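Local coordinates for protein sulfoquinovosidase (Escherichia coli, PDB 5AEG) that hydrolyses sulfoquinovosyl diacylglycerides and simpler sulfoquinovosides such as sulfoquinovosyl glycerol, releasing sulfoquinovose for sulfoglycolysis, at residues 63-71 / 82-91; 236-247 / 493-501. All blocks are in the same frame, centred on the assembly; numbering follows the deposited sequence.

Interaction 1. Residues 63-71 / 82-91; sequences EKIALTDAI and HFSRGSDISA
Arg85 reaches across to Ala66 and gives one N-H of NH1 to its carbonyl oxygen, 2.8 Å between NH1 and Ala66 O. The oxygen lies in the guanidinium plane, NH1 meets it on a lone pair, and the bond is fairly straight (158° at the hydrogen). With CG anti to the backbone N (chi1 -177°) and a bend at chi2 (68°), the arginine's carbons pass beside Ala66 O, its CG against Ile65 CG2 and its CD 3.5 Å from Thr68 OG1, while Thr68 CG2 sits over one face of the guanidinium. A long chain with a polar end suits this partly exposed place, where aliphatic carbons and a carbonyl must both be met. Leu67 sets its two methyls against side chains of strands 79-85 and 89-97: CD1 lies 3.7 Å from Phe83 CB and also touches Ala91 CB, whereas CD2 rests 3.9 Å from Ile89 CG2. The Leu67 side chain crosses that of Phe83 at about a right angle; buried and forked, leucine can touch both strands at once. Farther out, Ile65 and Ile89 meet tip to tip through their CD1 atoms. The backbone pairs belong to the antiparallel hairpin of strands 56-74 and 79-85 in the galactose mutarotase-like N-terminal domain; strand 89-97, next to 79-85, supplies Ile89 and Ala91. Asp69 with Ser84 and Ile71 with His82 form hydrogen-bonded pairs, and Ala70 with Phe83 the non-hydrogen-bonded pair between them. Thr68 OG1 donates to Asp69 OD1 from above the carboxylate plane, and Lys34 forms a salt bridge with that same oxygen. Asp69 OD2 instead takes a water's hydrogen at 2.7 Å, and the water accepts from Gly86 N.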
loop_
_atom_site.group_PDB
_atom_site.type_symbol
_atom_site.label_atom_id
_atom_site.label_comp_id
_atom_site.label_asym_id
_atom_site.label_seq_id
_atom_site.Cartn_x
_atom_site.Cartn_y
_atom_site.Cartn_z
ATOM N N GLU A 63 8.720 -27.009 18.061
ATOM C CA GLU A 63 9.736 -27.733 17.345
ATOM C C GLU A 63 10.154 -27.106 16.028
ATOM O O GLU A 63 9.349 -26.489 15.334
ATOM C CB GLU A 63 9.229 -29.165 17.062
ATOM C CG GLU A 63 9.144 -30.031 18.352
ATOM C CD GLU A 63 8.833 -31.509 18.014
ATOM O OE1 GLU A 63 7.720 -31.794 17.627
ATOM O OE2 GLU A 63 9.739 -32.349 18.103
ATOM N N LYS A 64 11.408 -27.366 15.664
ATOM C CA LYS A 64 11.902 -26.996 14.363
ATOM C C LYS A 64 12.901 -28.130 13.957
ATOM O O LYS A 64 13.942 -28.310 14.608
ATOM C CB LYS A 64 12.622 -25.616 14.458
ATOM C CG LYS A 64 13.263 -25.216 13.177
ATOM C CD LYS A 64 14.039 -23.939 13.298
ATOM C CE LYS A 64 14.170 -23.340 11.905
ATOM N NZ LYS A 64 15.301 -22.425 11.834
ATOM N N ILE A 65 12.575 -28.839 12.895
ATOM C CA ILE A 65 13.304 -30.082 12.531
ATOM C C ILE A 65 13.672 -30.051 11.070
ATOM O O ILE A 65 12.804 -29.825 10.227
ATOM C CB ILE A 65 12.388 -31.322 12.713
ATOM C CG1 ILE A 65 11.851 -31.352 14.120
ATOM C CG2 ILE A 65 13.198 -32.583 12.460
ATOM C CD1 ILE A 65 10.581 -32.127 14.293
ATOM N N ALA A 66 14.935 -30.296 10.786
ATOM C CA ALA A 66 15.483 -30.269 9.457
ATOM C C ALA A 66 15.145 -31.577 8.787
ATOM O O ALA A 66 15.392 -32.657 9.390
ATOM C CB ALA A 66 17.005 -30.094 9.545
ATOM N N LEU A 67 14.500 -31.498 7.626
ATOM C CA LEU A 67 14.149 -32.655 6.819
ATOM C C LEU A 67 15.308 -32.912 5.866
ATOM O O LEU A 67 15.322 -32.508 4.722
ATOM C CB LEU A 67 12.810 -32.533 6.145
ATOM C CG LEU A 67 11.651 -32.193 7.042
ATOM C CD1 LEU A 67 10.374 -32.287 6.221
ATOM C CD2 LEU A 67 11.529 -33.094 8.250
ATOM N N THR A 68 16.282 -33.641 6.409
ATOM C CA THR A 68 17.543 -33.861 5.734
ATOM C C THR A 68 17.432 -34.906 4.590
ATOM O O THR A 68 18.201 -34.863 3.597
ATOM C CB THR A 68 18.565 -34.349 6.721
ATOM O OG1 THR A 68 18.047 -35.510 7.378
ATOM C CG2 THR A 68 18.907 -33.265 7.771
ATOM N N ASP A 69 16.464 -35.811 4.684
ATOM C CA ASP A 69 16.380 -36.913 3.709
ATOM C C ASP A 69 15.369 -36.625 2.650
ATOM O O ASP A 69 14.262 -36.122 2.923
ATOM C CB ASP A 69 15.945 -38.228 4.401
ATOM C CG ASP A 69 16.806 -38.600 5.580
ATOM O OD1 ASP A 69 17.951 -38.098 5.676
ATOM O OD2 ASP A 69 16.320 -39.345 6.470
ATOM N N ALA A 70 15.708 -36.932 1.394
ATOM C CA ALA A 70 14.782 -36.733 0.303
ATOM C C ALA A 70 14.780 -37.923 -0.669
ATOM O O ALA A 70 15.838 -38.370 -1.064
ATOM C CB ALA A 70 15.158 -35.491 -0.470
ATOM N N ILE A 71 13.585 -38.349 -1.068
ATOM C CA ILE A 71 13.400 -39.305 -2.170
ATOM C C ILE A 71 12.554 -38.656 -3.239
ATOM O O ILE A 71 11.441 -38.152 -2.982
ATOM C CB ILE A 71 12.665 -40.559 -1.708
ATOM C CG1 ILE A 71 13.461 -41.261 -0.621
ATOM C CG2 ILE A 71 12.437 -41.530 -2.894
ATOM C CD1 ILE A 71 12.696 -42.416 0.027
ATOM N N HIS A 82 9.752 -36.422 -1.604
ATOM C CA HIS A 82 9.414 -36.844 -0.244
ATOM C C HIS A 82 10.511 -36.435 0.690
ATOM O O HIS A 82 11.610 -36.989 0.651
ATOM C CB HIS A 82 9.207 -38.332 -0.154
ATOM C CG HIS A 82 8.045 -38.823 -0.931
ATOM N ND1 HIS A 82 6.798 -38.989 -0.366
ATOM C CD2 HIS A 82 7.943 -39.237 -2.220
ATOM C CE1 HIS A 82 5.964 -39.447 -1.286
ATOM N NE2 HIS A 82 6.637 -39.613 -2.415
ATOM N N PHE A 83 10.249 -35.438 1.541
ATOM C CA PHE A 83 11.279 -35.084 2.549
ATOM C C PHE A 83 10.948 -35.775 3.876
ATOM O O PHE A 83 9.788 -35.884 4.249
ATOM C CB PHE A 83 11.295 -33.539 2.838
ATOM C CG PHE A 83 11.837 -32.713 1.728
ATOM C CD1 PHE A 83 13.152 -32.462 1.630
ATOM C CD2 PHE A 83 10.983 -32.159 0.813
ATOM C CE1 PHE A 83 13.675 -31.667 0.630
ATOM C CE2 PHE A 83 11.470 -31.330 -0.174
ATOM C CZ PHE A 83 12.790 -31.107 -0.289
ATOM N N SER A 84 11.973 -36.131 4.634
ATOM C CA SER A 84 11.698 -36.782 5.823
ATOM C C SER A 84 12.877 -36.664 6.762
ATOM O O SER A 84 13.982 -36.208 6.427
ATOM C CB SER A 84 11.305 -38.273 5.551
ATOM O OG SER A 84 12.486 -38.919 5.142
ATOM N N ARG A 85 12.603 -37.012 8.005
ATOM C CA ARG A 85 13.649 -37.132 9.026
ATOM C C ARG A 85 13.280 -38.352 9.936
ATOM O O ARG A 85 12.158 -38.470 10.409
ATOM C CB ARG A 85 13.702 -35.895 9.900
ATOM C CG ARG A 85 14.804 -35.922 10.925
ATOM C CD ARG A 85 16.115 -35.840 10.230
ATOM N NE ARG A 85 17.169 -35.753 11.230
ATOM C CZ ARG A 85 17.601 -34.624 11.796
ATOM N NH1 ARG A 85 17.084 -33.412 11.473
ATOM N NH2 ARG A 85 18.569 -34.714 12.698
ATOM N N GLY A 86 14.193 -39.298 10.068
ATOM C CA GLY A 86 13.868 -40.565 10.824
ATOM C C GLY A 86 12.764 -41.313 10.178
ATOM O O GLY A 86 12.656 -41.341 8.937
ATOM N N SER A 87 11.890 -41.924 10.982
ATOM C CA SER A 87 10.800 -42.737 10.493
ATOM C C SER A 87 9.449 -42.095 10.486
ATOM O O SER A 87 8.566 -42.633 9.839
ATOM C CB SER A 87 10.636 -44.020 11.362
ATOM O OG SER A 87 10.215 -43.668 12.660
ATOM N N ASP A 88 9.297 -40.971 11.184
ATOM C CA ASP A 88 7.999 -40.468 11.678
ATOM C C ASP A 88 7.656 -39.016 11.204
ATOM O O ASP A 88 6.572 -38.564 11.481
ATOM C CB ASP A 88 7.974 -40.477 13.255
ATOM C CG ASP A 88 9.211 -39.694 13.893
ATOM O OD1 ASP A 88 10.161 -39.388 13.123
ATOM O OD2 ASP A 88 9.320 -39.418 15.135
ATOM N N ILE A 89 8.575 -38.270 10.585
ATOM C CA ILE A 89 8.350 -36.827 10.279
ATOM C C ILE A 89 8.610 -36.667 8.799
ATOM O O ILE A 89 9.696 -37.036 8.333
ATOM C CB ILE A 89 9.343 -35.941 11.099
ATOM C CG1 ILE A 89 9.322 -36.356 12.555
ATOM C CG2 ILE A 89 9.024 -34.431 10.956
ATOM C CD1 ILE A 89 10.669 -36.162 13.245
ATOM N N SER A 90 7.661 -36.092 8.064
ATOM C CA SER A 90 7.852 -35.950 6.669
ATOM C C SER A 90 7.036 -34.811 6.092
ATOM O O SER A 90 6.047 -34.296 6.722
ATOM C CB SER A 90 7.461 -37.288 5.954
ATOM O OG SER A 90 6.127 -37.549 6.179
ATOM N N ALA A 91 7.405 -34.456 4.864
ATOM C CA ALA A 91 6.577 -33.526 4.086
ATOM C C ALA A 91 6.741 -33.833 2.591
ATOM O O ALA A 91 7.759 -34.365 2.209
ATOM C CB ALA A 91 7.064 -32.078 4.352
HETATM O O HOH W 1 16.847 -39.497 9.163
#

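Interaction 2. Residues 236-247 / 493-501; sequences LEKLTALLGRQP and LAMTGHGLH
A Schellman motif closes helix 486-495, and helix 232-243 with the chain following it packs on that ending. Gly497, at positive phi, is its C-prime residue: His498 N returns to Leu493 O and Gly497 N to Ala494 O. Thr240 CG2 lies 3.6 Å from Gly497 O, and a beta carbon on the glycine would press on this methyl. Leu239 CD2 and Leu243 CD1 lie against the carbonyl oxygens of Met495 and Thr496, while Leu236 CD1 is 4.2 Å from Met495 SD; apolar leucines suit this packing, Leu236 and Leu239 being buried and Leu243 partly exposed at the helix end. Gln246 bridges the turn beyond. Its NE2 donates to Gly497 O at 3.1 Å, on a lone pair, and its OE1 accepts from Gly499 N at 3.0 Å, the donor standing above the carbonyl plane. A bend at chi2 (96°) lays the amide on the His498 ring, planes 10° apart, with CD 3.6 Å above the ring centre. Gln462 O and Asn579 ND2 give the buried amide further partners. An alanine in place of Gln246 would probably leave Gly499 N and Gly497 O without these mates and uncover a face of the His498 ring. Ser465 O bonds His498 NE2; Tyr194 and Thr186, from strands 193-197 and 186-189, cover Leu239, and beyond Leu500 the chain enters strand 501-505 of the parallel barrel sheet.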
loop_
_atom_site.group_PDB
_atom_site.type_symbol
_atom_site.label_atom_id
_atom_site.label_comp_id
_atom_site.label_asym_id
_atom_site.label_seq_id
_atom_site.Cartn_x
_atom_site.Cartn_y
_atom_site.Cartn_z
ATOM N N LEU A 236 6.763 -7.207 -14.569
ATOM C CA LEU A 236 5.603 -6.575 -13.932
ATOM C C LEU A 236 4.344 -6.811 -14.690
ATOM O O LEU A 236 3.269 -6.971 -14.121
ATOM C CB LEU A 236 5.848 -5.039 -13.648
ATOM C CG LEU A 236 6.959 -4.717 -12.636
ATOM C CD1 LEU A 236 7.014 -3.235 -12.477
ATOM C CD2 LEU A 236 6.716 -5.323 -11.270
ATOM N N GLU A 237 4.457 -6.860 -16.018
ATOM C CA GLU A 237 3.372 -7.339 -16.846
ATOM C C GLU A 237 2.961 -8.778 -16.454
ATOM O O GLU A 237 1.785 -9.045 -16.322
ATOM C CB GLU A 237 3.712 -7.225 -18.349
ATOM C CG GLU A 237 2.550 -7.673 -19.214
ATOM C CD GLU A 237 2.810 -7.527 -20.703
ATOM O OE1 GLU A 237 3.987 -7.415 -21.108
ATOM O OE2 GLU A 237 1.818 -7.569 -21.457
ATOM N N LYS A 238 3.914 -9.674 -16.252
ATOM C CA LYS A 238 3.583 -11.042 -15.824
ATOM C C LYS A 238 2.996 -11.062 -14.441
ATOM O O LYS A 238 1.977 -11.684 -14.182
ATOM C CB LYS A 238 4.825 -11.937 -15.914
ATOM C CG LYS A 238 5.113 -12.219 -17.399
ATOM C CD LYS A 238 6.435 -12.921 -17.568
ATOM C CE LYS A 238 6.816 -13.072 -19.067
ATOM N NZ LYS A 238 7.903 -14.084 -19.103
ATOM N N LEU A 239 3.571 -10.246 -13.549
ATOM C CA LEU A 239 3.096 -10.273 -12.163
ATOM C C LEU A 239 1.683 -9.786 -12.041
ATOM O O LEU A 239 0.820 -10.392 -11.290
ATOM C CB LEU A 239 4.060 -9.486 -11.233
ATOM C CG LEU A 239 3.649 -9.427 -9.748
ATOM C CD1 LEU A 239 3.632 -10.826 -9.079
ATOM C CD2 LEU A 239 4.671 -8.588 -9.017
ATOM N N THR A 240 1.376 -8.717 -12.755
ATOM C CA THR A 240 0.031 -8.209 -12.783
ATOM C C THR A 240 -0.978 -9.065 -13.594
ATOM O O THR A 240 -2.182 -8.976 -13.331
ATOM C CB THR A 240 -0.054 -6.720 -13.256
ATOM O OG1 THR A 240 0.497 -6.579 -14.562
ATOM C CG2 THR A 240 0.752 -5.786 -12.293
ATOM N N ALA A 241 -0.510 -9.847 -14.571
ATOM C CA ALA A 241 -1.419 -10.885 -15.186
ATOM C C ALA A 241 -1.842 -11.902 -14.158
ATOM O O ALA A 241 -2.948 -12.360 -14.198
ATOM C CB ALA A 241 -0.729 -11.574 -16.393
ATOM N N LEU A 242 -1.009 -12.122 -13.161
ATOM C CA LEU A 242 -1.299 -13.029 -12.059
ATOM C C LEU A 242 -2.170 -12.382 -10.989
ATOM O O LEU A 242 -3.175 -12.926 -10.576
ATOM C CB LEU A 242 0.002 -13.513 -11.445
ATOM C CG LEU A 242 -0.187 -14.452 -10.241
ATOM C CD1 LEU A 242 -0.993 -15.693 -10.567
ATOM C CD2 LEU A 242 1.151 -14.822 -9.631
ATOM N N LEU A 243 -1.793 -11.204 -10.532
ATOM C CA LEU A 243 -2.475 -10.597 -9.363
ATOM C C LEU A 243 -3.646 -9.721 -9.673
ATOM O O LEU A 243 -4.521 -9.523 -8.820
ATOM C CB LEU A 243 -1.491 -9.802 -8.563
ATOM C CG LEU A 243 -0.164 -10.447 -8.079
ATOM C CD1 LEU A 243 0.753 -9.381 -7.449
ATOM C CD2 LEU A 243 -0.394 -11.586 -7.148
ATOM N N GLY A 244 -3.603 -9.052 -10.824
ATOM C CA GLY A 244 -4.618 -8.053 -11.156
ATOM C C GLY A 244 -3.984 -6.775 -11.692
ATOM O O GLY A 244 -2.820 -6.494 -11.350
ATOM N N ARG A 245 -4.752 -6.057 -12.531
ATOM C CA ARG A 245 -4.445 -4.713 -12.989
ATOM C C ARG A 245 -5.543 -3.759 -12.582
ATOM O O ARG A 245 -6.693 -4.133 -12.509
ATOM C CB ARG A 245 -4.274 -4.660 -14.480
ATOM C CG ARG A 245 -3.053 -5.411 -14.897
ATOM C CD ARG A 245 -2.713 -5.432 -16.383
ATOM N NE ARG A 245 -1.596 -6.320 -16.663
ATOM C CZ ARG A 245 -1.574 -7.248 -17.609
ATOM N NH1 ARG A 245 -2.568 -7.341 -18.474
ATOM N NH2 ARG A 245 -0.551 -8.042 -17.705
ATOM N N GLN A 246 -5.169 -2.510 -12.293
ATOM C CA GLN A 246 -6.113 -1.527 -11.817
ATOM C C GLN A 246 -6.849 -0.878 -13.004
ATOM O O GLN A 246 -6.331 -0.801 -14.076
ATOM C CB GLN A 246 -5.357 -0.380 -11.098
ATOM C CG GLN A 246 -4.638 -0.815 -9.795
ATOM C CD GLN A 246 -3.186 -1.138 -10.000
ATOM O OE1 GLN A 246 -2.377 -0.255 -10.336
ATOM N NE2 GLN A 246 -2.839 -2.439 -9.860
ATOM N N PRO A 247 -7.991 -0.331 -12.762
ATOM C CA PRO A 247 -8.640 0.469 -13.803
ATOM C C PRO A 247 -7.917 1.736 -14.122
ATOM O O PRO A 247 -7.124 2.270 -13.297
ATOM C CB PRO A 247 -10.021 0.795 -13.186
ATOM C CG PRO A 247 -10.203 -0.153 -12.060
ATOM C CD PRO A 247 -8.796 -0.429 -11.553
ATOM N N LEU A 493 5.339 -0.858 -3.638
ATOM C CA LEU A 493 4.055 -1.237 -4.241
ATOM C C LEU A 493 4.093 -1.408 -5.743
ATOM O O LEU A 493 3.513 -2.379 -6.293
ATOM C CB LEU A 493 2.920 -0.265 -3.867
ATOM C CG LEU A 493 2.347 -0.578 -2.492
ATOM C CD1 LEU A 493 1.345 0.452 -2.052
ATOM C CD2 LEU A 493 1.661 -1.971 -2.476
ATOM N N ALA A 494 4.804 -0.526 -6.400
ATOM C CA ALA A 494 5.004 -0.662 -7.825
ATOM C C ALA A 494 5.570 -2.033 -8.275
ATOM O O ALA A 494 5.079 -2.636 -9.258
ATOM C CB ALA A 494 5.846 0.502 -8.324
ATOM N N MET A 495 6.546 -2.528 -7.511
ATOM C CA MET A 495 7.197 -3.813 -7.695
ATOM C C MET A 495 6.358 -4.985 -7.167
ATOM O O MET A 495 6.697 -6.133 -7.416
ATOM C CB MET A 495 8.545 -3.821 -6.987
ATOM C CG MET A 495 9.553 -2.842 -7.568
ATOM S SD MET A 495 9.798 -2.997 -9.366
ATOM C CE MET A 495 10.715 -4.526 -9.340
ATOM N N THR A 496 5.231 -4.695 -6.507
ATOM C CA THR A 496 4.278 -5.710 -6.067
ATOM C C THR A 496 3.001 -5.578 -6.900
ATOM O O THR A 496 1.908 -6.068 -6.547
ATOM C CB THR A 496 3.944 -5.529 -4.535
ATOM O OG1 THR A 496 5.151 -5.378 -3.794
ATOM C CG2 THR A 496 3.272 -6.786 -4.018
ATOM N N GLY A 497 3.079 -4.851 -7.996
ATOM C CA GLY A 497 1.947 -4.770 -8.869
ATOM C C GLY A 497 0.832 -3.811 -8.691
ATOM O O GLY A 497 -0.213 -3.990 -9.299
ATOM N N HIS A 498 1.019 -2.795 -7.862
ATOM C CA HIS A 498 0.027 -1.716 -7.714
ATOM C C HIS A 498 0.763 -0.377 -8.071
ATOM O O HIS A 498 1.798 0.023 -7.451
ATOM C CB HIS A 498 -0.599 -1.653 -6.323
ATOM C CG HIS A 498 -1.905 -0.905 -6.350
ATOM N ND1 HIS A 498 -2.016 0.404 -6.799
ATOM C CD2 HIS A 498 -3.163 -1.332 -6.131
ATOM C CE1 HIS A 498 -3.286 0.763 -6.804
ATOM N NE2 HIS A 498 -4.003 -0.271 -6.388
ATOM N N GLY A 499 0.294 0.247 -9.165
ATOM C CA GLY A 499 0.943 1.368 -9.812
ATOM C C GLY A 499 0.217 2.731 -9.669
ATOM O O GLY A 499 0.571 3.660 -10.332
ATOM N N LEU A 500 -0.779 2.858 -8.772
ATOM C CA LEU A 500 -1.476 4.099 -8.502
ATOM C C LEU A 500 -1.384 4.463 -7.026
ATOM O O LEU A 500 -2.002 3.783 -6.203
ATOM C CB LEU A 500 -2.956 4.003 -8.967
ATOM C CG LEU A 500 -3.184 3.579 -10.435
ATOM C CD1 LEU A 500 -4.646 3.355 -10.706
ATOM C CD2 LEU A 500 -2.623 4.617 -11.324
ATOM N N HIS A 501 -0.689 5.552 -6.672
ATOM C CA HIS A 501 -0.306 5.816 -5.302
ATOM C C HIS A 501 -0.268 7.304 -5.052
ATOM O O HIS A 501 0.343 8.012 -5.814
ATOM C CB HIS A 501 1.114 5.249 -5.040
ATOM C CG HIS A 501 1.517 5.149 -3.612
ATOM N ND1 HIS A 501 2.397 6.022 -3.016
ATOM C CD2 HIS A 501 1.265 4.199 -2.692
ATOM C CE1 HIS A 501 2.665 5.624 -1.794
ATOM N NE2 HIS A 501 2.026 4.479 -1.588
#

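The two contacts lie at different depths: interaction 1 is a surface contact, its centre about 38 Å from the centre of the chain, and interaction 2 a buried one, its centre about 12 Å from that point. Their nearest atoms are about 22 Å apart, and they share no strand or helix. Residues 63-71 and 82-91 are close in sequence, held by backbone pairing together with leucine packing and an arginine-to-carbonyl bond, with a water bridge besides. Residues 236-247 and 493-501 come from far apart in sequence, joining helix 232-243, which follows strand 221-228, to the end of helix 486-495 in the TIM-barrel domain; there, leucines do the packing and one uncharged amide satisfies backbone groups.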